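PDB 4WU0: similar to yteR (Bacilus subtilis) from Clostridium acetobutylicum, which probably hydrolyses unsaturated rhamnogalacturonan fragments derived from pectin, as a glycoside hydrolase of family GH105 related to YteR. Local coordinates for residues 237-250 against 261-274. Residues are numbered along the deposited sequence; the frame is centred on the assembly and turned at random.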
loop_
_atom_site.group_PDB
_atom_site.type_symbol
_atom_site.label_atom_id
_atom_site.label_comp_id
_atom_site.label_asym_id
_atom_site.label_seq_id
_atom_site.Cartn_x
_atom_site.Cartn_y
_atom_site.Cartn_z
ATOM N N LEU A 237 8.646 14.012 -0.182
ATOM C CA LEU A 237 7.207 14.233 -0.173
ATOM C C LEU A 237 6.831 15.538 0.525
ATOM O O LEU A 237 5.897 16.219 0.104
ATOM C CB LEU A 237 6.464 13.053 0.449
ATOM C CG LEU A 237 6.514 11.788 -0.387
ATOM C CD1 LEU A 237 6.174 10.565 0.469
ATOM C CD2 LEU A 237 5.558 11.912 -1.570
ATOM N N LEU A 238 7.534 15.906 1.594
ATOM C CA LEU A 238 7.190 17.143 2.268
ATOM C C LEU A 238 7.446 18.365 1.377
ATOM O O LEU A 238 6.750 19.383 1.490
ATOM C CB LEU A 238 7.923 17.260 3.617
ATOM C CG LEU A 238 7.369 16.294 4.680
ATOM C CD1 LEU A 238 8.206 16.284 5.937
ATOM C CD2 LEU A 238 5.941 16.655 5.036
ATOM N N LYS A 239 8.427 18.269 0.481
ATOM C CA LYS A 239 8.676 19.352 -0.470
ATOM C C LYS A 239 7.512 19.611 -1.425
ATOM O O LYS A 239 7.363 20.727 -1.917
ATOM C CB LYS A 239 9.938 19.085 -1.295
ATOM C CG LYS A 239 11.255 19.214 -0.511
ATOM C CD LYS A 239 12.442 18.825 -1.403
ATOM C CE LYS A 239 13.735 18.882 -0.632
ATOM N NZ LYS A 239 14.852 18.236 -1.375
ATOM N N VAL A 240 6.707 18.593 -1.700
ATOM C CA VAL A 240 5.594 18.735 -2.627
ATOM C C VAL A 240 4.226 18.682 -1.960
ATOM O O VAL A 240 3.206 18.697 -2.648
ATOM C CB VAL A 240 5.674 17.728 -3.810
ATOM C CG1 VAL A 240 6.902 18.047 -4.679
ATOM C CG2 VAL A 240 5.654 16.271 -3.330
ATOM N N GLN A 241 4.199 18.679 -0.628
ATOM C CA GLN A 241 2.941 18.762 0.097
ATOM C C GLN A 241 2.250 20.053 -0.298
ATOM O O GLN A 241 2.891 21.095 -0.361
ATOM C CB GLN A 241 3.197 18.771 1.598
ATOM C CG GLN A 241 1.959 18.784 2.475
ATOM C CD GLN A 241 2.289 19.047 3.945
ATOM O OE1 GLN A 241 3.180 19.825 4.261
ATOM N NE2 GLN A 241 1.559 18.418 4.830
ATOM N N ASP A 242 0.941 19.994 -0.521
ATOM C CA ASP A 242 0.180 21.217 -0.820
ATOM C C ASP A 242 0.108 22.095 0.433
ATOM O O ASP A 242 -0.292 21.641 1.510
ATOM C CB ASP A 242 -1.209 20.858 -1.313
ATOM C CG ASP A 242 -2.040 22.084 -1.666
ATOM O OD1 ASP A 242 -1.562 22.879 -2.504
ATOM O OD2 ASP A 242 -3.150 22.258 -1.087
ATOM N N ASN A 243 0.513 23.352 0.306
ATOM C CA ASN A 243 0.598 24.230 1.470
ATOM C C ASN A 243 -0.758 24.535 2.104
ATOM O O ASN A 243 -0.885 24.578 3.311
ATOM C CB ASN A 243 1.257 25.559 1.117
ATOM C CG ASN A 243 1.459 26.425 2.336
ATOM O OD1 ASN A 243 2.017 25.974 3.338
ATOM N ND2 ASN A 243 0.958 27.655 2.285
ATOM N N ALA A 244 -1.766 24.766 1.283
ATOM C CA ALA A 244 -3.071 25.158 1.803
ATOM C C ALA A 244 -3.776 23.982 2.487
ATOM O O ALA A 244 -4.263 24.100 3.599
ATOM C CB ALA A 244 -3.924 25.711 0.683
ATOM N N SER A 245 -3.806 22.832 1.828
ATOM C CA SER A 245 -4.575 21.688 2.306
ATOM C C SER A 245 -3.794 20.752 3.231
ATOM O O SER A 245 -4.386 20.016 4.013
ATOM C CB SER A 245 -5.060 20.877 1.121
ATOM O OG SER A 245 -3.976 20.240 0.471
ATOM N N LYS A 246 -2.471 20.773 3.099
ATOM C CA LYS A 246 -1.569 19.864 3.817
ATOM C C LYS A 246 -1.627 18.421 3.341
ATOM O O LYS A 246 -1.131 17.534 4.037
ATOM C CB LYS A 246 -1.769 19.932 5.342
ATOM C CG LYS A 246 -1.683 21.343 5.890
ATOM C CD LYS A 246 -0.399 22.046 5.489
ATOM C CE LYS A 246 -0.318 23.440 6.133
ATOM N NZ LYS A 246 0.704 24.319 5.499
ATOM N N VAL A 247 -2.195 18.192 2.157
ATOM C CA VAL A 247 -2.223 16.859 1.577
ATOM C C VAL A 247 -1.523 16.869 0.206
ATOM O O VAL A 247 -0.774 17.826 -0.109
ATOM C CB VAL A 247 -3.646 16.241 1.586
ATOM C CG1 VAL A 247 -4.213 16.306 3.034
ATOM C CG2 VAL A 247 -4.596 16.925 0.621
ATOM N N TRP A 248 -1.716 15.800 -0.571
ATOM C CA TRP A 248 -0.916 15.554 -1.756
ATOM C C TRP A 248 -1.746 15.361 -3.023
ATOM O O TRP A 248 -2.880 14.897 -2.967
ATOM C CB TRP A 248 0.004 14.340 -1.526
ATOM C CG TRP A 248 1.158 14.672 -0.622
ATOM C CD1 TRP A 248 2.394 15.073 -1.007
ATOM C CD2 TRP A 248 1.175 14.637 0.815
ATOM N NE1 TRP A 248 3.171 15.314 0.086
ATOM C CE2 TRP A 248 2.456 15.061 1.220
ATOM C CE3 TRP A 248 0.229 14.308 1.793
ATOM C CZ2 TRP A 248 2.833 15.150 2.578
ATOM C CZ3 TRP A 248 0.592 14.414 3.135
ATOM C CH2 TRP A 248 1.884 14.842 3.510
ATOM N N TYR A 249 -1.141 15.725 -4.152
ATOM C CA TYR A 249 -1.757 15.605 -5.467
ATOM C C TYR A 249 -1.585 14.246 -6.109
ATOM O O TYR A 249 -0.628 13.513 -5.826
ATOM C CB TYR A 249 -1.158 16.637 -6.408
ATOM C CG TYR A 249 -1.613 18.038 -6.136
ATOM C CD1 TYR A 249 -2.784 18.514 -6.699
ATOM C CD2 TYR A 249 -0.871 18.885 -5.316
ATOM C CE1 TYR A 249 -3.207 19.795 -6.464
ATOM C CE2 TYR A 249 -1.291 20.166 -5.083
ATOM C CZ TYR A 249 -2.468 20.602 -5.638
ATOM O OH TYR A 249 -2.906 21.886 -5.403
ATOM N N GLN A 250 -2.524 13.921 -6.994
ATOM C CA GLN A 250 -2.435 12.737 -7.860
ATOM C C GLN A 250 -1.104 12.653 -8.609
ATOM O O GLN A 250 -0.443 11.609 -8.580
ATOM C CB GLN A 250 -3.611 12.770 -8.848
ATOM C CG GLN A 250 -3.563 11.834 -10.023
ATOM C CD GLN A 250 -4.027 10.433 -9.673
ATOM O OE1 GLN A 250 -3.951 10.018 -8.517
ATOM N NE2 GLN A 250 -4.447 9.675 -10.679
ATOM N N TYR A 261 -5.314 17.102 -9.036
ATOM C CA TYR A 261 -6.253 17.137 -7.915
ATOM C C TYR A 261 -5.629 16.504 -6.688
ATOM O O TYR A 261 -4.776 15.611 -6.804
ATOM C CB TYR A 261 -7.561 16.430 -8.280
ATOM C CG TYR A 261 -7.451 14.957 -8.596
ATOM C CD1 TYR A 261 -7.101 14.511 -9.868
ATOM C CD2 TYR A 261 -7.733 14.003 -7.620
ATOM C CE1 TYR A 261 -7.029 13.170 -10.148
ATOM C CE2 TYR A 261 -7.667 12.671 -7.884
ATOM C CZ TYR A 261 -7.312 12.244 -9.155
ATOM O OH TYR A 261 -7.242 10.906 -9.411
ATOM N N LEU A 262 -6.070 16.973 -5.525
ATOM C CA LEU A 262 -5.678 16.381 -4.257
ATOM C C LEU A 262 -6.334 15.021 -4.160
ATOM O O LEU A 262 -7.552 14.903 -4.313
ATOM C CB LEU A 262 -6.119 17.303 -3.100
ATOM C CG LEU A 262 -5.575 18.727 -3.151
ATOM C CD1 LEU A 262 -6.192 19.578 -2.057
ATOM C CD2 LEU A 262 -4.060 18.730 -3.021
ATOM N N GLU A 263 -5.527 13.989 -3.914
ATOM C CA GLU A 263 -6.000 12.611 -4.028
ATOM C C GLU A 263 -5.883 11.885 -2.689
ATOM O O GLU A 263 -4.856 11.951 -1.999
ATOM C CB GLU A 263 -5.251 11.899 -5.165
ATOM C CG GLU A 263 -5.856 10.570 -5.592
ATOM C CD GLU A 263 -5.514 9.410 -4.671
ATOM O OE1 GLU A 263 -4.381 9.388 -4.166
ATOM O OE2 GLU A 263 -6.367 8.489 -4.470
ATOM N N ALA A 264 -6.954 11.190 -2.324
ATOM C CA ALA A 264 -7.132 10.726 -0.948
ATOM C C ALA A 264 -6.332 9.492 -0.581
ATOM O O ALA A 264 -5.882 9.359 0.570
ATOM C CB ALA A 264 -8.613 10.462 -0.679
ATOM N N SER A 265 -6.204 8.539 -1.502
ATOM C CA SER A 265 -5.546 7.301 -1.134
ATOM C C SER A 265 -4.044 7.509 -0.928
ATOM O O SER A 265 -3.508 7.109 0.099
ATOM C CB SER A 265 -5.857 6.172 -2.122
ATOM O OG SER A 265 -5.218 6.357 -3.369
ATOM N N GLY A 266 -3.376 8.152 -1.875
ATOM C CA GLY A 266 -1.968 8.466 -1.700
ATOM C C GLY A 266 -1.730 9.345 -0.472
ATOM O O GLY A 266 -0.822 9.073 0.314
ATOM N N SER A 267 -2.554 10.370 -0.270
ATOM C CA SER A 267 -2.400 11.248 0.884
ATOM C C SER A 267 -2.535 10.476 2.187
ATOM O O SER A 267 -1.766 10.691 3.114
ATOM C CB SER A 267 -3.434 12.385 0.838
ATOM O OG SER A 267 -3.166 13.266 -0.242
ATOM N N SER A 268 -3.510 9.575 2.268
ATOM C CA SER A 268 -3.717 8.795 3.489
ATOM C C SER A 268 -2.536 7.876 3.776
ATOM O O SER A 268 -2.132 7.689 4.931
ATOM C CB SER A 268 -5.008 7.976 3.392
ATOM O OG SER A 268 -6.171 8.802 3.414
ATOM N N MET A 269 -2.014 7.271 2.717
ATOM C CA MET A 269 -0.873 6.360 2.833
ATOM C C MET A 269 0.341 7.113 3.352
ATOM O O MET A 269 1.080 6.608 4.212
ATOM C CB MET A 269 -0.538 5.763 1.484
ATOM C CG MET A 269 -1.531 4.784 0.986
ATOM S SD MET A 269 -1.027 4.100 -0.597
ATOM C CE MET A 269 -2.480 3.136 -0.949
ATOM N N ILE A 270 0.529 8.323 2.842
ATOM C CA ILE A 270 1.677 9.147 3.243
ATOM C C ILE A 270 1.529 9.540 4.707
ATOM O O ILE A 270 2.489 9.501 5.472
ATOM C CB ILE A 270 1.804 10.385 2.340
ATOM C CG1 ILE A 270 2.154 9.929 0.928
ATOM C CG2 ILE A 270 2.837 11.375 2.873
ATOM C CD1 ILE A 270 1.959 10.959 -0.155
ATOM N N VAL A 271 0.327 9.949 5.109
ATOM C CA VAL A 271 0.098 10.333 6.505
ATOM C C VAL A 271 0.316 9.152 7.448
ATOM O O VAL A 271 0.902 9.296 8.517
ATOM C CB VAL A 271 -1.322 10.915 6.672
ATOM C CG1 VAL A 271 -1.671 11.114 8.162
ATOM C CG2 VAL A 271 -1.387 12.251 5.930
ATOM N N TYR A 272 -0.148 7.979 7.058
ATOM C CA TYR A 272 0.082 6.763 7.832
ATOM C C TYR A 272 1.570 6.522 8.031
ATOM O O TYR A 272 2.011 6.249 9.138
ATOM C CB TYR A 272 -0.538 5.581 7.103
ATOM C CG TYR A 272 -0.102 4.223 7.611
ATOM C CD1 TYR A 272 -0.638 3.689 8.770
ATOM C CD2 TYR A 272 0.855 3.489 6.938
ATOM C CE1 TYR A 272 -0.252 2.435 9.226
ATOM C CE2 TYR A 272 1.240 2.239 7.378
ATOM C CZ TYR A 272 0.680 1.714 8.509
ATOM O OH TYR A 272 1.063 0.462 8.913
ATOM N N ALA A 273 2.331 6.578 6.946
ATOM C CA ALA A 273 3.773 6.355 7.038
ATOM C C ALA A 273 4.482 7.402 7.907
ATOM O O ALA A 273 5.420 7.068 8.642
ATOM C CB ALA A 273 4.385 6.291 5.647
ATOM N N LEU A 274 4.058 8.660 7.812
ATOM C CA LEU A 274 4.627 9.707 8.665
ATOM C C LEU A 274 4.377 9.384 10.120
ATOM O O LEU A 274 5.289 9.448 10.960
ATOM C CB LEU A 274 4.028 11.084 8.359
ATOM C CG LEU A 274 4.317 11.746 7.020
ATOM C CD1 LEU A 274 3.491 13.031 6.877
ATOM C CD2 LEU A 274 5.792 12.068 6.886
HETATM O O HOH W 1 -2.384 9.411 -6.182
#
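L237 and I270 meet tip to tip, with CD2 of L237 4.0 Å from CD1 of I270. Further along, D242 CB and then S245 CB and OG border the methyls of L262, while V247 CG2 touches L262 CB. W248 is fixed at both ends. Its backbone N donates to S267 OG (2.9 Å), a hydroxyl that itself donates to E263 O; its NE1 points almost straight at L237 O (177°), which lies in the indole plane. I270 CG2 sits over one face, 3.7 Å from the centroid of the six-membered ring of W248, and Q241 CG covers the opposite face. Y249 makes a CH-pi contact with L262 CD2: the methyl stands over the ring centre of Y249, 9° off its normal. On either side of Y249, E263 N donates to W248 O (3.0 Å) and Q250 N to Y261 O (2.8 Å), giving a single beta bridge. Q250, CG anti to its N (chi1 167°), runs alongside Y261 with CB over that ring; its NE2 bonds Y335 O, and a water links OE1 to E263 OE1. E263 also N-caps helix 264-279 through G266 N and S265 N. The loop after helix 223-240 thus folds back on the next helix's start, consistent with the (alpha/alpha)6 barrel of family GH105.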